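Local structure of D-glycerate 3-kinase (Cryptococcus neoformans var. grubii serotype A, 6CKG) at residues Trp260-Arg263 with Leu264-Glu267; Met217-Ile220 with Leu221-Ser224; Asp69-Glu72 with Lys73-Leu77. The protein probably phosphorylates D-glycerate at its 3-hydroxyl group, spending ATP as the phosphate donor. All blocks are in the same frame, centred on the assembly; numbering follows the deposited sequence.

Contact 1 of 3, residues Trp260-Arg263 with Leu264-Glu267; sequences WTWR and LQQE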
ATOM      1  N   TRP A 260      15.474   1.418   4.634  1.00 38.88           N
ATOM      2  CA  TRP A 260      16.515   2.310   4.127  1.00 44.44           C
ATOM      3  C   TRP A 260      17.470   1.568   3.202  1.00 44.94           C
ATOM      4  O   TRP A 260      17.789   2.039   2.105  1.00 39.71           O
ATOM      5  CB  TRP A 260      17.315   2.918   5.283  1.00 52.96           C
ATOM      6  CG  TRP A 260      16.731   4.119   5.960  1.00 63.62           C
ATOM      7  CD1 TRP A 260      16.678   5.400   5.474  1.00 63.74           C
ATOM      8  CD2 TRP A 260      16.166   4.168   7.278  1.00 65.56           C
ATOM      9  NE1 TRP A 260      16.090   6.234   6.399  1.00 57.91           N
ATOM     10  CE2 TRP A 260      15.768   5.503   7.515  1.00 63.09           C
ATOM     11  CE3 TRP A 260      15.946   3.209   8.275  1.00 66.02           C
ATOM     12  CZ2 TRP A 260      15.164   5.902   8.708  1.00 64.58           C
ATOM     13  CZ3 TRP A 260      15.347   3.608   9.458  1.00 67.18           C
ATOM     14  CH2 TRP A 260      14.963   4.942   9.664  1.00 66.15           C
ATOM     15  N   THR A 261      17.970   0.418   3.659  1.00 41.76           N
ATOM     16  CA  THR A 261      18.944  -0.339   2.882  1.00 42.38           C
ATOM     17  C   THR A 261      18.358  -0.776   1.541  1.00 41.39           C
ATOM     18  O   THR A 261      18.992  -0.619   0.492  1.00 41.43           O
ATOM     19  CB  THR A 261      19.412  -1.547   3.691  1.00 45.17           C
ATOM     20  OG1 THR A 261      19.956  -1.099   4.939  1.00 46.54           O
ATOM     21  CG2 THR A 261      20.461  -2.340   2.916  1.00 44.06           C
ATOM     22  N   TRP A 262      17.139  -1.322   1.561  1.00 39.15           N
ATOM     23  CA  TRP A 262      16.485  -1.761   0.332  1.00 39.92           C
ATOM     24  C   TRP A 262      16.255  -0.596  -0.627  1.00 39.18           C
ATOM     25  O   TRP A 262      16.506  -0.708  -1.832  1.00 39.63           O
ATOM     26  CB  TRP A 262      15.158  -2.437   0.665  1.00 39.41           C
ATOM     27  CG  TRP A 262      15.290  -3.783   1.297  1.00 45.35           C
ATOM     28  CD1 TRP A 262      16.350  -4.637   1.206  1.00 46.37           C
ATOM     29  CD2 TRP A 262      14.315  -4.434   2.123  1.00 39.42           C
ATOM     30  NE1 TRP A 262      16.094  -5.784   1.927  1.00 49.92           N
ATOM     31  CE2 TRP A 262      14.849  -5.683   2.495  1.00 45.97           C
ATOM     32  CE3 TRP A 262      13.040  -4.083   2.578  1.00 35.60           C
ATOM     33  CZ2 TRP A 262      14.156  -6.582   3.307  1.00 41.93           C
ATOM     34  CZ3 TRP A 262      12.354  -4.975   3.385  1.00 34.47           C
ATOM     35  CH2 TRP A 262      12.918  -6.210   3.746  1.00 31.97           C
ATOM     36  N   ARG A 263      15.763   0.535  -0.113  1.00 39.38           N
ATOM     37  CA  ARG A 263      15.469   1.657  -0.999  1.00 37.59           C
ATOM     38  C   ARG A 263      16.739   2.233  -1.609  1.00 35.11           C
ATOM     39  O   ARG A 263      16.712   2.730  -2.740  1.00 40.09           O
ATOM     40  CB  ARG A 263      14.690   2.737  -0.250  1.00 43.41           C
ATOM     41  CG  ARG A 263      14.123   3.829  -1.155  1.00 40.67           C
ATOM     42  CD  ARG A 263      13.232   3.246  -2.247  1.00 39.27           C
ATOM     43  NE  ARG A 263      12.720   4.267  -3.158  1.00 39.01           N
ATOM     44  CZ  ARG A 263      13.402   4.759  -4.187  1.00 42.19           C
ATOM     45  NH1 ARG A 263      14.632   4.327  -4.435  1.00 42.65           N
ATOM     46  NH2 ARG A 263      12.861   5.686  -4.970  1.00 41.36           N
ATOM     47  N   LEU A 264      17.861   2.175  -0.882  1.00 39.55           N
ATOM     48  CA  LEU A 264      19.146   2.551  -1.468  1.00 44.65           C
ATOM     49  C   LEU A 264      19.555   1.577  -2.569  1.00 43.16           C
ATOM     50  O   LEU A 264      19.986   1.995  -3.649  1.00 37.50           O
ATOM     51  CB  LEU A 264      20.225   2.619  -0.387  1.00 43.05           C
ATOM     52  CG  LEU A 264      20.458   4.001   0.221  1.00 54.84           C
ATOM     53  CD1 LEU A 264      21.566   3.951   1.262  1.00 63.56           C
ATOM     54  CD2 LEU A 264      20.795   5.002  -0.872  1.00 51.15           C
ATOM     55  N   GLN A 265      19.452   0.272  -2.303  1.00 40.44           N
ATOM     56  CA  GLN A 265      19.727  -0.722  -3.342  1.00 42.30           C
ATOM     57  C   GLN A 265      18.889  -0.461  -4.582  1.00 41.28           C
ATOM     58  O   GLN A 265      19.395  -0.501  -5.712  1.00 38.95           O
ATOM     59  CB  GLN A 265      19.435  -2.137  -2.839  1.00 42.88           C
ATOM     60  CG  GLN A 265      20.255  -2.626  -1.661  1.00 53.68           C
ATOM     61  CD  GLN A 265      19.937  -4.077  -1.347  1.00 58.54           C
ATOM     62  OE1 GLN A 265      19.412  -4.796  -2.199  1.00 62.43           O
ATOM     63  NE2 GLN A 265      20.245  -4.515  -0.127  1.00 50.66           N
ATOM     64  N   GLN A 266      17.589  -0.218  -4.381  1.00 36.84           N
ATOM     65  CA  GLN A 266      16.689   0.032  -5.502  1.00 41.66           C
ATOM     66  C   GLN A 266      17.161   1.222  -6.330  1.00 39.11           C
ATOM     67  O   GLN A 266      17.202   1.153  -7.564  1.00 35.87           O
ATOM     68  CB  GLN A 266      15.263   0.269  -4.999  1.00 41.88           C
ATOM     69  CG  GLN A 266      14.305   0.728  -6.110  1.00 52.50           C
ATOM     70  CD  GLN A 266      12.897   1.044  -5.620  1.00 58.56           C
ATOM     71  OE1 GLN A 266      12.430   0.492  -4.619  1.00 59.03           O
ATOM     72  NE2 GLN A 266      12.211   1.936  -6.335  1.00 53.70           N
ATOM     73  N   GLU A 267      17.522   2.325  -5.669  1.00 37.94           N
ATOM     74  CA  GLU A 267      17.936   3.504  -6.423  1.00 37.23           C
ATOM     75  C   GLU A 267      19.252   3.251  -7.151  1.00 43.28           C
ATOM     76  O   GLU A 267      19.429   3.690  -8.295  1.00 46.00           O
ATOM     77  CB  GLU A 267      18.039   4.718  -5.498  1.00 41.99           C
ATOM     78  CG  GLU A 267      18.096   6.077  -6.225  1.00 40.10           C
ATOM     79  CD  GLU A 267      16.735   6.537  -6.774  1.00 43.73           C
ATOM     80  OE1 GLU A 267      15.729   5.816  -6.593  1.00 42.78           O
ATOM     81  OE2 GLU A 267      16.670   7.626  -7.389  1.00 46.36           O
TER
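Arg263 and Glu267, one turn apart on helix 258-273, form an i to i+4 salt bridge of end-on type in which both terminal nitrogens converge on a single oxygen. NH1 of Arg263 lies 2.8 Å from OE1 of Glu267 on the anti side of the carboxylate, and the longer bond, NH2 of Arg263 to the same OE1 at 3.3 Å, comes on the syn side; both donors approach from one face of the group. The guanidinium can lie this close because Arg263 sends CG anti to its backbone N and then bends at CG (chi2 56°). The other carboxylate oxygen, OE2, accepts from the backbone N of Met279, so a glutamate here joins helix to following loop while answering the arginine.

Stacking adds a second hold. The amide of Gln266 lies flat over one guanidinium face, the planes only 2° apart and NE2 3.7 Å from CZ of Arg263; a flat polar side chain suits this exposed position. Beneath run the regular helical bonds, such as Gln266 N to Trp262 O at 2.8 Å.

On another side of the helix, the extended side chain of Gln265 crosses that of Thr261 at a slant, NE2 passing its CG2 methyl, and OE1 bonds Arg322, the residue that also makes a cation-pi contact with the buried indole of Trp262. Trp262 NE1 is spent on Ile320 O. NE2 of Gln265 ends at the indole's edge, 4.1 Å from CD1 of Trp262, with amide and ring planes almost perpendicular.

Contact 2 of 3, residues Met217-Ile220 with Leu221-Ser224; sequences MPTI and LLYS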
ATOM      1  N   MET A 217      17.662   6.664  15.617  1.00 72.13           N
ATOM      2  CA  MET A 217      16.660   7.559  16.186  1.00 65.16           C
ATOM      3  C   MET A 217      15.296   7.269  15.573  1.00 54.14           C
ATOM      4  O   MET A 217      15.194   7.129  14.350  1.00 61.99           O
ATOM      5  CB  MET A 217      17.047   9.013  15.922  1.00 71.48           C
ATOM      6  CG  MET A 217      16.145  10.049  16.573  1.00 79.21           C
ATOM      7  SD  MET A 217      16.262  11.649  15.746  1.00 86.40           S
ATOM      8  CE  MET A 217      15.996  12.780  17.109  1.00 84.90           C
ATOM      9  N   PRO A 218      14.233   7.164  16.371  1.00 48.35           N
ATOM     10  CA  PRO A 218      12.893   7.044  15.779  1.00 44.66           C
ATOM     11  C   PRO A 218      12.564   8.280  14.948  1.00 39.06           C
ATOM     12  O   PRO A 218      12.730   9.419  15.396  1.00 36.03           O
ATOM     13  CB  PRO A 218      11.973   6.899  16.998  1.00 39.50           C
ATOM     14  CG  PRO A 218      12.884   6.385  18.103  1.00 44.17           C
ATOM     15  CD  PRO A 218      14.199   7.070  17.841  1.00 47.12           C
ATOM     16  N   THR A 219      12.112   8.055  13.713  1.00 32.59           N
ATOM     17  CA  THR A 219      11.935   9.182  12.804  1.00 38.34           C
ATOM     18  C   THR A 219      10.771  10.085  13.201  1.00 36.24           C
ATOM     19  O   THR A 219      10.726  11.235  12.755  1.00 36.08           O
ATOM     20  CB  THR A 219      11.742   8.693  11.374  1.00 37.40           C
ATOM     21  OG1 THR A 219      10.548   7.910  11.294  1.00 34.98           O
ATOM     22  CG2 THR A 219      12.929   7.854  10.941  1.00 39.49           C
ATOM     23  N   ILE A 220       9.831   9.610  14.022  1.00 34.56           N
ATOM     24  CA  ILE A 220       8.748  10.502  14.426  1.00 29.96           C
ATOM     25  C   ILE A 220       9.303  11.701  15.182  1.00 29.96           C
ATOM     26  O   ILE A 220       8.705  12.781  15.157  1.00 36.23           O
ATOM     27  CB  ILE A 220       7.674   9.767  15.260  1.00 29.80           C
ATOM     28  CG1 ILE A 220       8.272   9.141  16.513  1.00 33.26           C
ATOM     29  CG2 ILE A 220       6.958   8.720  14.402  1.00 27.06           C
ATOM     30  CD1 ILE A 220       7.215   8.518  17.453  1.00 31.44           C
ATOM     31  N   LEU A 221      10.461  11.544  15.837  1.00 28.53           N
ATOM     32  CA  LEU A 221      11.078  12.663  16.547  1.00 31.28           C
ATOM     33  C   LEU A 221      11.595  13.738  15.602  1.00 37.60           C
ATOM     34  O   LEU A 221      11.969  14.813  16.073  1.00 33.58           O
ATOM     35  CB  LEU A 221      12.226  12.180  17.434  1.00 32.88           C
ATOM     36  CG  LEU A 221      11.859  11.239  18.593  1.00 37.58           C
ATOM     37  CD1 LEU A 221      13.082  10.898  19.408  1.00 33.79           C
ATOM     38  CD2 LEU A 221      10.797  11.871  19.488  1.00 35.34           C
ATOM     39  N   LEU A 222      11.641  13.473  14.289  1.00 36.02           N
ATOM     40  CA  LEU A 222      12.012  14.515  13.339  1.00 40.84           C
ATOM     41  C   LEU A 222      10.884  15.505  13.087  1.00 39.35           C
ATOM     42  O   LEU A 222      11.117  16.539  12.453  1.00 35.18           O
ATOM     43  CB  LEU A 222      12.444  13.891  12.004  1.00 37.85           C
ATOM     44  CG  LEU A 222      13.709  13.027  11.997  1.00 42.22           C
ATOM     45  CD1 LEU A 222      13.773  12.213  10.718  1.00 40.44           C
ATOM     46  CD2 LEU A 222      14.964  13.889  12.156  1.00 41.19           C
ATOM     47  N   TYR A 223       9.681  15.227  13.577  1.00 35.15           N
ATOM     48  CA  TYR A 223       8.491  15.974  13.202  1.00 33.35           C
ATOM     49  C   TYR A 223       7.777  16.487  14.444  1.00 34.89           C
ATOM     50  O   TYR A 223       7.868  15.892  15.522  1.00 30.60           O
ATOM     51  CB  TYR A 223       7.561  15.080  12.352  1.00 32.67           C
ATOM     52  CG  TYR A 223       8.241  14.652  11.072  1.00 30.89           C
ATOM     53  CD1 TYR A 223       8.334  15.525   9.986  1.00 33.54           C
ATOM     54  CD2 TYR A 223       8.830  13.395  10.958  1.00 32.62           C
ATOM     55  CE1 TYR A 223       8.988  15.150   8.818  1.00 37.86           C
ATOM     56  CE2 TYR A 223       9.477  13.010   9.793  1.00 37.52           C
ATOM     57  CZ  TYR A 223       9.547  13.884   8.733  1.00 41.28           C
ATOM     58  OH  TYR A 223      10.193  13.487   7.592  1.00 44.39           O
ATOM     59  N   SER A 224       7.051  17.587  14.280  1.00 32.40           N
ATOM     60  CA  SER A 224       6.252  18.107  15.376  1.00 36.49           C
ATOM     61  C   SER A 224       5.063  17.193  15.644  1.00 34.91           C
ATOM     62  O   SER A 224       4.610  16.442  14.775  1.00 30.55           O
ATOM     63  CB  SER A 224       5.736  19.511  15.058  1.00 33.66           C
ATOM     64  OG  SER A 224       4.812  19.439  13.980  1.00 32.18           O
TER
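A short 3-10 turn, residues 219-222, leads up to the N-cap of helix 225-236, and its backbone bonds join each residue to the third one along. Leu221 N reaches Pro218 O at 3.1 Å, Leu222 N reaches Thr219 O at 2.9 Å, and Tyr223 N reaches Ile220 O at 3.1 Å. Each donor stands well above its carbonyl plane, which reflects the tight winding of a 3-10 turn. Proline suits the start, where its carbonyl is used and its missing N-H costs the turn nothing.

The side chains wrap the same turn. The CE methyl of Met217 rests 3.8 Å from CB of Leu221, an ordinary apolar contact, its position less certain because the methionine is poorly ordered; a flexible thioether suits this partly exposed place. Leu222 folds its CB and CG back over the carbonyl of Thr219. The ring of Tyr223 comes obliquely to that same oxygen, with CD2 3.4 Å from Thr219 O. Ile220 holds CG1 between its backbone N and carbonyl carbon (chi1 58°), which brings CG1 within 3.3 Å of Leu221 N.

Ser224 then caps the new helix, OG accepting from Thr227 N. Glu296 of helix 281-298 grips the turn twice, at Thr219 OG1 and Ile220 N. The buried Ile220 fills the junction of three helices, touching Ala201 of 191-204, Leu228 of 225-236 and Leu297 of 281-298.

Contact 3 of 3, residues Asp69-Glu72 with Lys73-Leu77; sequences DYLE and KHYGL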
ATOM      1  N   ASP A  69       0.376 -12.647 -13.185  1.00 38.85           N
ATOM      2  CA  ASP A  69       0.606 -13.507 -14.349  1.00 40.37           C
ATOM      3  C   ASP A  69       0.714 -14.970 -13.943  1.00 34.11           C
ATOM      4  O   ASP A  69       0.407 -15.863 -14.739  1.00 37.96           O
ATOM      5  CB  ASP A  69       1.866 -13.078 -15.093  1.00 52.58           C
ATOM      6  CG  ASP A  69       1.714 -11.734 -15.773  1.00 67.10           C
ATOM      7  OD1 ASP A  69       0.585 -11.389 -16.186  1.00 71.15           O
ATOM      8  OD2 ASP A  69       2.731 -11.023 -15.897  1.00 78.36           O
ATOM      9  N   TYR A  70       1.148 -15.229 -12.714  1.00 35.45           N
ATOM     10  CA  TYR A  70       1.220 -16.595 -12.211  1.00 37.06           C
ATOM     11  C   TYR A  70      -0.179 -17.177 -12.023  1.00 38.73           C
ATOM     12  O   TYR A  70      -0.457 -18.307 -12.449  1.00 37.00           O
ATOM     13  CB  TYR A  70       2.003 -16.594 -10.894  1.00 37.97           C
ATOM     14  CG  TYR A  70       2.376 -17.945 -10.362  1.00 33.27           C
ATOM     15  CD1 TYR A  70       1.538 -18.621  -9.483  1.00 34.88           C
ATOM     16  CD2 TYR A  70       3.582 -18.537 -10.709  1.00 33.98           C
ATOM     17  CE1 TYR A  70       1.885 -19.856  -8.974  1.00 37.55           C
ATOM     18  CE2 TYR A  70       3.931 -19.786 -10.209  1.00 43.43           C
ATOM     19  CZ  TYR A  70       3.078 -20.435  -9.347  1.00 41.05           C
ATOM     20  OH  TYR A  70       3.420 -21.668  -8.850  1.00 48.48           O
ATOM     21  N   LEU A  71      -1.081 -16.410 -11.392  1.00 30.26           N
ATOM     22  CA  LEU A  71      -2.444 -16.890 -11.169  1.00 30.64           C
ATOM     23  C   LEU A  71      -3.209 -17.041 -12.480  1.00 33.20           C
ATOM     24  O   LEU A  71      -3.979 -17.999 -12.650  1.00 34.73           O
ATOM     25  CB  LEU A  71      -3.182 -15.944 -10.218  1.00 29.54           C
ATOM     26  CG  LEU A  71      -2.662 -15.998  -8.771  1.00 35.17           C
ATOM     27  CD1 LEU A  71      -3.312 -14.944  -7.863  1.00 32.83           C
ATOM     28  CD2 LEU A  71      -2.853 -17.395  -8.201  1.00 32.18           C
ATOM     29  N   GLU A  72      -3.012 -16.109 -13.423  1.00 30.46           N
ATOM     30  CA  GLU A  72      -3.711 -16.189 -14.701  1.00 33.80           C
ATOM     31  C   GLU A  72      -3.203 -17.361 -15.521  1.00 37.39           C
ATOM     32  O   GLU A  72      -3.994 -18.093 -16.132  1.00 40.12           O
ATOM     33  CB  GLU A  72      -3.561 -14.882 -15.492  1.00 36.81           C
ATOM     34  CG  GLU A  72      -4.140 -13.631 -14.795  1.00 44.73           C
ATOM     35  CD  GLU A  72      -4.375 -12.447 -15.736  1.00 55.99           C
ATOM     36  OE1 GLU A  72      -3.562 -12.256 -16.670  1.00 59.11           O
ATOM     37  OE2 GLU A  72      -5.380 -11.711 -15.534  1.00 47.03           O
ATOM     38  N   LYS A  73      -1.889 -17.579 -15.520  1.00 37.80           N
ATOM     39  CA  LYS A  73      -1.327 -18.597 -16.396  1.00 39.16           C
ATOM     40  C   LYS A  73      -1.528 -19.996 -15.836  1.00 41.89           C
ATOM     41  O   LYS A  73      -1.923 -20.906 -16.569  1.00 40.34           O
ATOM     42  CB  LYS A  73       0.160 -18.336 -16.640  1.00 37.25           C
ATOM     43  CG  LYS A  73       0.813 -19.374 -17.552  1.00 44.19           C
ATOM     44  CD  LYS A  73       2.325 -19.335 -17.443  1.00 53.96           C
ATOM     45  CE  LYS A  73       2.960 -20.522 -18.151  1.00 66.55           C
ATOM     46  NZ  LYS A  73       2.804 -20.438 -19.631  1.00 73.68           N
ATOM     47  N   HIS A  74      -1.258 -20.192 -14.547  1.00 39.55           N
ATOM     48  CA  HIS A  74      -1.264 -21.531 -13.971  1.00 43.62           C
ATOM     49  C   HIS A  74      -2.570 -21.907 -13.282  1.00 36.15           C
ATOM     50  O   HIS A  74      -2.809 -23.096 -13.066  1.00 41.49           O
ATOM     51  CB  HIS A  74      -0.106 -21.680 -12.978  1.00 39.95           C
ATOM     52  CG  HIS A  74       1.242 -21.583 -13.616  1.00 40.87           C
ATOM     53  ND1 HIS A  74       1.691 -22.494 -14.548  1.00 46.24           N
ATOM     54  CD2 HIS A  74       2.237 -20.679 -13.463  1.00 45.35           C
ATOM     55  CE1 HIS A  74       2.904 -22.154 -14.942  1.00 50.14           C
ATOM     56  NE2 HIS A  74       3.258 -21.054 -14.300  1.00 45.43           N
ATOM     57  N   TYR A  75      -3.420 -20.939 -12.937  1.00 38.69           N
ATOM     58  CA  TYR A  75      -4.662 -21.242 -12.238  1.00 40.78           C
ATOM     59  C   TYR A  75      -5.887 -20.656 -12.927  1.00 39.22           C
ATOM     60  O   TYR A  75      -6.967 -20.640 -12.326  1.00 34.97           O
ATOM     61  CB  TYR A  75      -4.563 -20.774 -10.777  1.00 42.51           C
ATOM     62  CG  TYR A  75      -3.491 -21.578 -10.103  1.00 41.08           C
ATOM     63  CD1 TYR A  75      -3.715 -22.913  -9.761  1.00 33.00           C
ATOM     64  CD2 TYR A  75      -2.221 -21.050  -9.909  1.00 45.93           C
ATOM     65  CE1 TYR A  75      -2.719 -23.670  -9.199  1.00 36.31           C
ATOM     66  CE2 TYR A  75      -1.218 -21.801  -9.341  1.00 46.07           C
ATOM     67  CZ  TYR A  75      -1.474 -23.109  -8.987  1.00 43.06           C
ATOM     68  OH  TYR A  75      -0.476 -23.862  -8.436  1.00 44.36           O
ATOM     69  N   GLY A  76      -5.745 -20.187 -14.169  1.00 39.92           N
ATOM     70  CA  GLY A  76      -6.872 -19.756 -14.977  1.00 35.83           C
ATOM     71  C   GLY A  76      -7.675 -18.608 -14.403  1.00 30.79           C
ATOM     72  O   GLY A  76      -8.824 -18.407 -14.801  1.00 35.43           O
ATOM     73  N   LEU A  77      -7.110 -17.841 -13.488  1.00 32.70           N
ATOM     74  CA  LEU A  77      -7.845 -16.735 -12.889  1.00 31.61           C
ATOM     75  C   LEU A  77      -7.754 -15.474 -13.745  1.00 34.87           C
ATOM     76  O   LEU A  77      -6.822 -15.285 -14.533  1.00 34.16           O
ATOM     77  CB  LEU A  77      -7.323 -16.430 -11.485  1.00 26.64           C
ATOM     78  CG  LEU A  77      -7.391 -17.601 -10.495  1.00 29.22           C
ATOM     79  CD1 LEU A  77      -6.963 -17.115  -9.139  1.00 26.80           C
ATOM     80  CD2 LEU A  77      -8.794 -18.238 -10.470  1.00 28.35           C
TER
HETATM   81  O   HOH W   1       1.523 -22.760  -7.234  1.00 56.41           O
HETATM   82  O   HOH W   2      -6.851 -16.448 -17.059  1.00 45.10           O
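Tyr70 reaches along the helix surface to meet both His74 and Tyr75. From CB the chain sets CG anti to the backbone N (chi1 -170°), which swings the ring toward the following turn. CG and the CD2-CE2 side of the ring then lie under the imidazole: CD2 of Tyr70 is 3.7 Å from CD2 of His74, whose edge points at the phenol face off its centre. The two rings form a T-shaped pair, centroids 5.0 Å apart and planes inclined at 60°. Across the ring, CE1 of Tyr70 meets the edge of the second tyrosine, 3.7 Å from CE2 of Tyr75, the two side chains running side by side in the same direction. Their hydroxyls therefore finish close together and share one water, which lies 2.7 Å from OH of Tyr70 and 2.6 Å from OH of Tyr75. Tyrosine suits both places, with carbon to pack on helix 19-38, through Val21 and Leu29 among others, and a hydroxyl to meet solvent.

Helix 63-75 is the one that follows the P-loop in the nucleotide-binding core of P-loop kinases, and this contact lies at its C-terminal end. There Gly76 is the first residue to leave helical backbone angles, and its positive phi of 61° is easily adopted by a residue without a side chain. The turn lets Leu71 O accept twice, from Tyr75 N and, at 3.2 Å, from Leu77 N, the donors coming from opposite faces of the carbonyl plane. Leu77 returns over the helix and lays CD1 against CB of the buried Leu71. Extended Glu72 passes its CG 3.2 Å from Leu77 O and carries OE2 on to Leu79 N, at the start of strand 79-83. A second water donates to Leu77 O at 2.8 Å.

All three contacts are local, but their settings differ. Contacts 1 and 2 are partly buried and adjoin each other: CZ2 of Trp260 packs 3.7 Å from CG2 of Thr219, and both lean on helix 281-298, which thus connects helix 258-273 with the turn before helix 225-236. Contact 3 is a surface contact on the far side of the chain's centre from contact 2, their nearest atoms about 33 Å apart, and it packs on helix 19-38 instead. Chemistry follows place: an ion pair and amide stack in mid-helix for contact 1, backbone bonds and apolar side chains in the turn of contact 2, and aromatic rings bridged by water at the helix end of contact 3.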